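Local coordinates for protein putative peptidyl-arginine deiminase (Chlorobium tepidum, PDB 1XKN) that probably hydrolyses the guanidinium group of agmatine or of arginine residues, as a member of the Porphyromonas-type peptidyl-arginine deiminase family, at residues W22-E27 with N56-A61; A222-V225 with T229-I232; L252-T257 with L264-L269. All coordinates share one frame; numbering follows the deposited sequence.

Contact 1: residues W22-E27 with N56-A61; sequences WPHKLE and NVLDDA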
# COMPACT_ATOMS: atom_id res chain seq x y z
N TRP A 22 4.87 -3.17 -13.23
CA TRP A 22 4.69 -4.48 -13.85
C TRP A 22 5.76 -5.47 -13.39
O TRP A 22 6.94 -5.14 -13.35
CB TRP A 22 4.70 -4.34 -15.37
CG TRP A 22 4.02 -5.49 -16.06
CD1 TRP A 22 4.63 -6.56 -16.66
CD2 TRP A 22 2.61 -5.72 -16.14
NE1 TRP A 22 3.68 -7.45 -17.11
CE2 TRP A 22 2.43 -6.96 -16.81
CE3 TRP A 22 1.48 -5.01 -15.72
CZ2 TRP A 22 1.16 -7.50 -17.06
CZ3 TRP A 22 0.22 -5.55 -15.97
CH2 TRP A 22 0.07 -6.78 -16.63
N PRO A 23 5.35 -6.70 -13.05
CA PRO A 23 6.27 -7.74 -12.59
C PRO A 23 7.23 -8.31 -13.63
O PRO A 23 6.87 -8.48 -14.79
CB PRO A 23 5.33 -8.81 -12.05
CG PRO A 23 4.19 -8.73 -13.01
CD PRO A 23 3.97 -7.23 -13.11
N HIS A 24 8.44 -8.62 -13.19
CA HIS A 24 9.45 -9.20 -14.08
C HIS A 24 10.55 -9.89 -13.29
O HIS A 24 11.31 -10.68 -13.85
CB HIS A 24 10.05 -8.12 -14.99
CG HIS A 24 10.78 -7.04 -14.25
ND1 HIS A 24 10.14 -5.92 -13.76
CD2 HIS A 24 12.08 -6.93 -13.89
CE1 HIS A 24 11.02 -5.15 -13.14
NE2 HIS A 24 12.20 -5.74 -13.20
N LYS A 25 10.64 -9.60 -12.00
CA LYS A 25 11.67 -10.20 -11.16
C LYS A 25 11.30 -11.65 -10.79
O LYS A 25 10.54 -11.89 -9.86
CB LYS A 25 11.85 -9.37 -9.88
CG LYS A 25 13.03 -9.81 -9.02
CD LYS A 25 13.15 -8.94 -7.78
CE LYS A 25 14.31 -9.39 -6.90
NZ LYS A 25 14.39 -8.61 -5.64
N LEU A 26 11.86 -12.60 -11.54
CA LEU A 26 11.60 -14.02 -11.31
C LEU A 26 11.93 -14.43 -9.87
O LEU A 26 11.27 -15.31 -9.31
CB LEU A 26 12.42 -14.86 -12.29
CG LEU A 26 12.22 -14.55 -13.78
CD1 LEU A 26 13.18 -15.40 -14.60
CD2 LEU A 26 10.78 -14.83 -14.18
N GLU A 27 12.95 -13.79 -9.30
CA GLU A 27 13.39 -14.07 -7.93
C GLU A 27 12.35 -13.74 -6.87
O GLU A 27 12.45 -14.21 -5.73
CB GLU A 27 14.67 -13.28 -7.63
CG GLU A 27 15.95 -14.07 -7.77
CD GLU A 27 16.09 -15.14 -6.71
OE1 GLU A 27 17.13 -15.83 -6.69
OE2 GLU A 27 15.16 -15.30 -5.88
N ASN A 56 4.48 1.05 -14.71
CA ASN A 56 5.91 1.15 -15.00
C ASN A 56 6.39 -0.13 -15.66
O ASN A 56 6.15 -1.23 -15.16
CB ASN A 56 6.72 1.37 -13.72
CG ASN A 56 6.38 2.66 -13.01
OD1 ASN A 56 6.27 3.71 -13.64
ND2 ASN A 56 6.24 2.59 -11.69
N VAL A 57 7.05 0.02 -16.80
CA VAL A 57 7.60 -1.11 -17.54
C VAL A 57 9.03 -0.77 -17.93
O VAL A 57 9.39 0.41 -18.01
CB VAL A 57 6.78 -1.43 -18.81
CG1 VAL A 57 5.40 -1.95 -18.43
CG2 VAL A 57 6.65 -0.18 -19.67
N LEU A 58 9.84 -1.79 -18.16
CA LEU A 58 11.25 -1.60 -18.51
C LEU A 58 11.50 -1.28 -19.97
O LEU A 58 12.45 -0.57 -20.31
CB LEU A 58 12.05 -2.85 -18.15
CG LEU A 58 12.14 -3.25 -16.67
CD1 LEU A 58 12.79 -4.62 -16.55
CD2 LEU A 58 12.95 -2.21 -15.93
N ASP A 59 10.66 -1.81 -20.85
CA ASP A 59 10.84 -1.62 -22.27
C ASP A 59 9.56 -1.87 -23.05
O ASP A 59 8.53 -2.24 -22.48
CB ASP A 59 11.95 -2.55 -22.76
CG ASP A 59 11.81 -3.96 -22.20
OD1 ASP A 59 10.74 -4.57 -22.38
OD2 ASP A 59 12.78 -4.45 -21.58
N ASP A 60 9.62 -1.66 -24.36
CA ASP A 60 8.46 -1.86 -25.23
C ASP A 60 7.96 -3.30 -25.22
O ASP A 60 6.75 -3.54 -25.29
CB ASP A 60 8.81 -1.44 -26.66
CG ASP A 60 8.96 0.07 -26.80
OD1 ASP A 60 9.02 0.77 -25.77
OD2 ASP A 60 9.03 0.55 -27.95
N ALA A 61 8.88 -4.25 -25.12
CA ALA A 61 8.49 -5.66 -25.11
C ALA A 61 7.59 -5.95 -23.91
O ALA A 61 6.59 -6.66 -24.04
CB ALA A 61 9.73 -6.55 -25.06
O HOH W 1 8.16 -2.79 -13.87
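The ends of two parallel strands, 15-21 and 52-57, meet here, where Trp22 leaves the first strand and Asn56 and Val57 finish the second. Trp22 N donates to Asn56 O at 3.0 Å. The N-H...O angle is 142°, so the bond is bent. A water bridges the two carbonyls beside it. This water donates to Trp22 O at 2.7 Å and to Asn56 O at 2.9 Å. Asn56 O therefore takes one proton from the backbone and one from the water.

The side chains meet at two places. Trp22 CB rests against Val57 CG1 at 3.9 Å. The indole itself turns away from strand 52-57, because CG lies anti to the backbone N (chi1 -158°). It packs on Met62 and Ala66 of helix 60-73 and on Phe40 of helix 36-50. Pro23 CD sits over one indole face, offset toward the rim.

Further out, Leu58 CD1 stands over the centre of the His24 imidazole, 3.6 Å from the ring centroid and 14° off its normal. This is a CH-pi contact. The Leu58 and His24 side chains cross at about a right angle. At the ring edge, in plane, His24 ND1 makes a weak hydrogen bond of 3.3 Å to Trp22 O. That bond and the methyl over the face probably restrict rotation of the imidazole. Trp22 O and Asn56 O each have two donors, one of those to Trp22 O weak. This is consistent with the loop being held to the strand end.

Contact 2: residues A222-V225 with T229-I232; sequences ARFV and TVVI
Arg223 and Val231 form the hydrogen-bonded pair of an antiparallel beta hairpin, strands 222-226 and 229-233. Arg223 N donates to Val231 O at 2.9 Å, and Val231 N returns a bond to Arg223 O at 2.8 Å. Both are nearly straight. A third bond, Val225 N to Thr229 O at 2.9 Å, closes the ladder toward the turn. Ala222 with Ile232 and Phe224 with Val230 are the non-hydrogen-bonded pairs.

Phe224, Val230, Ala222 and Ile232 share one face of the sheet. The Phe224 ring leans toward its partner, and CE1 meets Val230 CG2 at 3.5 Å. Val230 CG1 is anti to the backbone N (chi1 176°), which leaves CG2 beside that N and facing the phenyl group. CG1 itself reaches Ala222 CB at 4.1 Å. Leu169 of strand 167-171 touches Ala222, Phe224 and Val230.

Val231 and Arg223 point to the other face. Val225 lies at the corner where the chain turns, and its two methyls meet different partners. CG1 presses on Val231 CG1 at 3.3 Å, with the two side chains at about a right angle. CG2 meets Thr229 CG2 at 3.4 Å. Both pairs are tighter than usual van der Waals contact. Arg223 touches the partner strand through CB, against Val231 CG2. Its chain then bends at chi2 and chi3 (-78° and -54°) and carries the guanidinium away. There it forms salt bridges with Asp161 and Glu11 and lies in a cation-pi contact with Phe289. The hairpin thus holds the backbone and CB of a buried arginine, whose charge is probably balanced by those two carboxylates, while its own strand-to-strand side-chain contacts are almost wholly apolar.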
# COMPACT_ATOMS: atom_id res chain seq x y z
N ALA A 222 -3.51 -3.83 10.05
CA ALA A 222 -4.46 -2.80 10.43
C ALA A 222 -4.49 -1.66 9.42
O ALA A 222 -3.45 -1.26 8.89
CB ALA A 222 -4.12 -2.27 11.81
N ARG A 223 -5.68 -1.13 9.17
CA ARG A 223 -5.86 -0.05 8.19
C ARG A 223 -6.98 0.92 8.56
O ARG A 223 -8.02 0.52 9.08
CB ARG A 223 -6.23 -0.66 6.82
CG ARG A 223 -5.25 -1.68 6.26
CD ARG A 223 -4.04 -0.99 5.64
NE ARG A 223 -4.44 0.01 4.66
CZ ARG A 223 -4.90 -0.27 3.45
NH1 ARG A 223 -5.26 0.71 2.63
NH2 ARG A 223 -5.00 -1.53 3.05
N PHE A 224 -6.77 2.21 8.30
CA PHE A 224 -7.82 3.19 8.55
C PHE A 224 -8.82 3.00 7.41
O PHE A 224 -8.42 2.78 6.27
CB PHE A 224 -7.27 4.62 8.51
CG PHE A 224 -6.77 5.12 9.82
CD1 PHE A 224 -7.66 5.37 10.87
CD2 PHE A 224 -5.41 5.33 10.03
CE1 PHE A 224 -7.20 5.82 12.10
CE2 PHE A 224 -4.94 5.78 11.26
CZ PHE A 224 -5.84 6.02 12.30
N VAL A 225 -10.12 3.07 7.72
CA VAL A 225 -11.15 2.94 6.68
C VAL A 225 -11.89 4.27 6.58
O VAL A 225 -12.54 4.56 5.58
CB VAL A 225 -12.16 1.79 6.96
CG1 VAL A 225 -11.49 0.45 6.73
CG2 VAL A 225 -12.69 1.89 8.38
N THR A 229 -12.05 5.23 12.21
CA THR A 229 -12.25 3.79 12.24
C THR A 229 -11.08 2.99 11.67
O THR A 229 -10.60 3.27 10.58
CB THR A 229 -13.53 3.39 11.48
OG1 THR A 229 -14.65 4.11 12.02
CG2 THR A 229 -13.79 1.89 11.61
N VAL A 230 -10.64 2.00 12.44
CA VAL A 230 -9.54 1.15 12.03
C VAL A 230 -10.01 -0.29 11.91
O VAL A 230 -10.70 -0.79 12.81
CB VAL A 230 -8.38 1.18 13.05
CG1 VAL A 230 -7.28 0.20 12.63
CG2 VAL A 230 -7.81 2.58 13.14
N VAL A 231 -9.68 -0.93 10.80
CA VAL A 231 -10.04 -2.33 10.63
C VAL A 231 -8.77 -3.10 10.96
O VAL A 231 -7.67 -2.71 10.55
CB VAL A 231 -10.49 -2.67 9.18
CG1 VAL A 231 -11.85 -2.05 8.91
CG2 VAL A 231 -9.47 -2.18 8.16
N ILE A 232 -8.90 -4.16 11.73
CA ILE A 232 -7.74 -4.95 12.09
C ILE A 232 -8.04 -6.44 11.99
O ILE A 232 -9.10 -6.91 12.41
CB ILE A 232 -7.23 -4.61 13.51
CG1 ILE A 232 -6.00 -5.48 13.84
CG2 ILE A 232 -8.34 -4.81 14.54
CD1 ILE A 232 -5.29 -5.11 15.13

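Contact 3: residues L252-T257 with L264-L269; sequences LLKTMT and LNIVKL
Leu253 and Ile266 join the end of the helix to the following strand in a beta-alpha-beta unit: strand 229-233, helix 243-253, strand 265-269. Ile266 CD1 packs on Leu253 CB at 3.7 Å. Its chi1 of -49° and chi2 of -59° together bring CD1 to the helix end. This is the well-packed part. Leu253 is buried, and it also touches Ile232 of strand 229-233 and Leu205 of strand 201-205.

Nearer the loop, Leu264 is buried too. Its CG lies against the backbone, near Met256 O and 4.1 Å from Thr257 C. The side chain of Met256, a selenomethionine, makes only a looser touch, CB to Leu264 CD1 at 4.3 Å. Its end leads away to Leu203 of strand 201-205, which Leu264 touches as well. Leu264 N donates to Met256 O. The bond is long but straight, at 3.3 Å and 170°. A water lies between Leu253 O and Leu264 O, near enough to donate to either.

The solvent side has fewer partners. Exposed Lys254 touches Ile266 through CD, 3.7 Å from CG1, and the two side chains cross obliquely. The lysine chain is bent at chi2, chi3 and chi4; CD passes beside Ile266 and NZ continues to Tyr250 OH. Lys268 NZ bonds the same hydroxyl, and the two ammonium nitrogens stand 5.5 Å apart. Their like charges would probably repel mildly, with the shared hydroxyl between them. On the exposed turn, Leu252 O takes both donors of Thr255: the N-H at 2.9 Å, and OG1 at 2.7 Å, in the carbonyl plane and on a lone pair.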
# COMPACT_ATOMS: atom_id res chain seq x y z
N LEU A 252 -4.62 -3.23 22.06
CA LEU A 252 -3.93 -1.95 22.07
C LEU A 252 -4.79 -0.91 21.36
O LEU A 252 -4.98 0.20 21.86
CB LEU A 252 -2.57 -2.07 21.37
CG LEU A 252 -1.71 -0.80 21.30
CD1 LEU A 252 -1.46 -0.25 22.70
CD2 LEU A 252 -0.40 -1.12 20.62
N LEU A 253 -5.32 -1.26 20.19
CA LEU A 253 -6.16 -0.34 19.44
C LEU A 253 -7.38 0.09 20.24
O LEU A 253 -7.87 1.22 20.08
CB LEU A 253 -6.61 -0.98 18.13
CG LEU A 253 -5.62 -0.85 16.97
CD1 LEU A 253 -6.00 -1.80 15.86
CD2 LEU A 253 -5.62 0.59 16.47
N LYS A 254 -7.88 -0.79 21.09
CA LYS A 254 -9.06 -0.48 21.89
C LYS A 254 -8.77 0.56 22.98
O LYS A 254 -9.69 1.01 23.66
CB LYS A 254 -9.63 -1.76 22.51
CG LYS A 254 -10.29 -2.69 21.49
CD LYS A 254 -11.62 -2.13 20.98
CE LYS A 254 -12.69 -2.20 22.06
NZ LYS A 254 -13.01 -3.61 22.43
N THR A 255 -7.50 0.93 23.14
CA THR A 255 -7.11 1.93 24.13
C THR A 255 -6.61 3.20 23.45
O THR A 255 -6.34 4.21 24.11
CB THR A 255 -5.98 1.43 25.06
OG1 THR A 255 -4.75 1.36 24.33
CG2 THR A 255 -6.32 0.05 25.62
N MSE A 256 -6.47 3.16 22.12
CA MSE A 256 -5.98 4.31 21.36
C MSE A 256 -7.10 5.29 21.03
O MSE A 256 -8.25 4.90 20.83
CB MSE A 256 -5.30 3.84 20.08
CG MSE A 256 -4.06 3.01 20.33
SE MSE A 256 -3.28 2.35 18.70
CE MSE A 256 -1.41 2.51 19.20
N THR A 257 -6.75 6.57 20.98
CA THR A 257 -7.74 7.60 20.69
C THR A 257 -7.31 8.55 19.59
O THR A 257 -6.14 8.58 19.21
CB THR A 257 -8.00 8.45 21.94
OG1 THR A 257 -6.76 9.04 22.36
CG2 THR A 257 -8.55 7.59 23.06
N LEU A 264 -11.08 5.26 19.18
CA LEU A 264 -11.25 4.95 17.77
C LEU A 264 -12.19 3.75 17.65
O LEU A 264 -12.24 2.90 18.54
CB LEU A 264 -9.89 4.59 17.14
CG LEU A 264 -8.82 5.68 17.14
CD1 LEU A 264 -7.51 5.13 16.60
CD2 LEU A 264 -9.31 6.85 16.30
N ASN A 265 -12.94 3.70 16.56
CA ASN A 265 -13.85 2.59 16.31
C ASN A 265 -12.99 1.48 15.73
O ASN A 265 -12.23 1.71 14.79
CB ASN A 265 -14.92 3.00 15.30
CG ASN A 265 -15.80 4.13 15.80
OD1 ASN A 265 -16.00 5.13 15.10
ND2 ASN A 265 -16.34 3.98 17.00
N ILE A 266 -13.12 0.28 16.28
CA ILE A 266 -12.33 -0.86 15.81
C ILE A 266 -13.21 -1.93 15.18
O ILE A 266 -14.09 -2.49 15.84
CB ILE A 266 -11.54 -1.49 16.98
CG1 ILE A 266 -10.79 -0.40 17.76
CG2 ILE A 266 -10.57 -2.53 16.45
CD1 ILE A 266 -9.80 0.42 16.94
N VAL A 267 -12.97 -2.20 13.90
CA VAL A 267 -13.73 -3.21 13.17
C VAL A 267 -12.84 -4.43 12.96
O VAL A 267 -11.73 -4.31 12.44
CB VAL A 267 -14.19 -2.67 11.80
CG1 VAL A 267 -14.88 -3.77 11.00
CG2 VAL A 267 -15.14 -1.50 12.00
N LYS A 268 -13.32 -5.60 13.37
CA LYS A 268 -12.54 -6.82 13.21
C LYS A 268 -12.66 -7.40 11.81
O LYS A 268 -13.74 -7.40 11.21
CB LYS A 268 -12.99 -7.89 14.22
CG LYS A 268 -12.74 -7.54 15.68
CD LYS A 268 -13.03 -8.75 16.56
CE LYS A 268 -12.82 -8.43 18.03
NZ LYS A 268 -13.83 -7.44 18.52
N LEU A 269 -11.54 -7.89 11.30
CA LEU A 269 -11.50 -8.54 9.99
C LEU A 269 -10.94 -9.93 10.22
O LEU A 269 -10.12 -10.14 11.11
CB LEU A 269 -10.57 -7.77 9.03
CG LEU A 269 -11.23 -6.74 8.11
CD1 LEU A 269 -10.16 -5.99 7.33
CD2 LEU A 269 -12.19 -7.44 7.16
O HOH W 2 -10.39 2.32 20.74

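In the fold
Contacts 2 and 3 are neighbours, with centres about 8 Å apart, and they share one three-stranded sheet. Strand 229-233 lies in its middle, antiparallel to 222-226 and parallel to 265-269. Ile232 O and Leu269 N, 2.9 Å apart, probably form a hydrogen bond between the two contacts. Val230 N and Asn265 O, also 2.9 Å apart, probably form another. Contact 1 lies on the opposite side of the chain's centre, where strand 52-57 of another sheet ends. Its centre is about 32 Å from that of contact 2 and 39 Å from that of contact 3. The Asn56 side chain is about 12 Å from the bound sodium ion, whose site includes Asn117, Trp118 and Asn134.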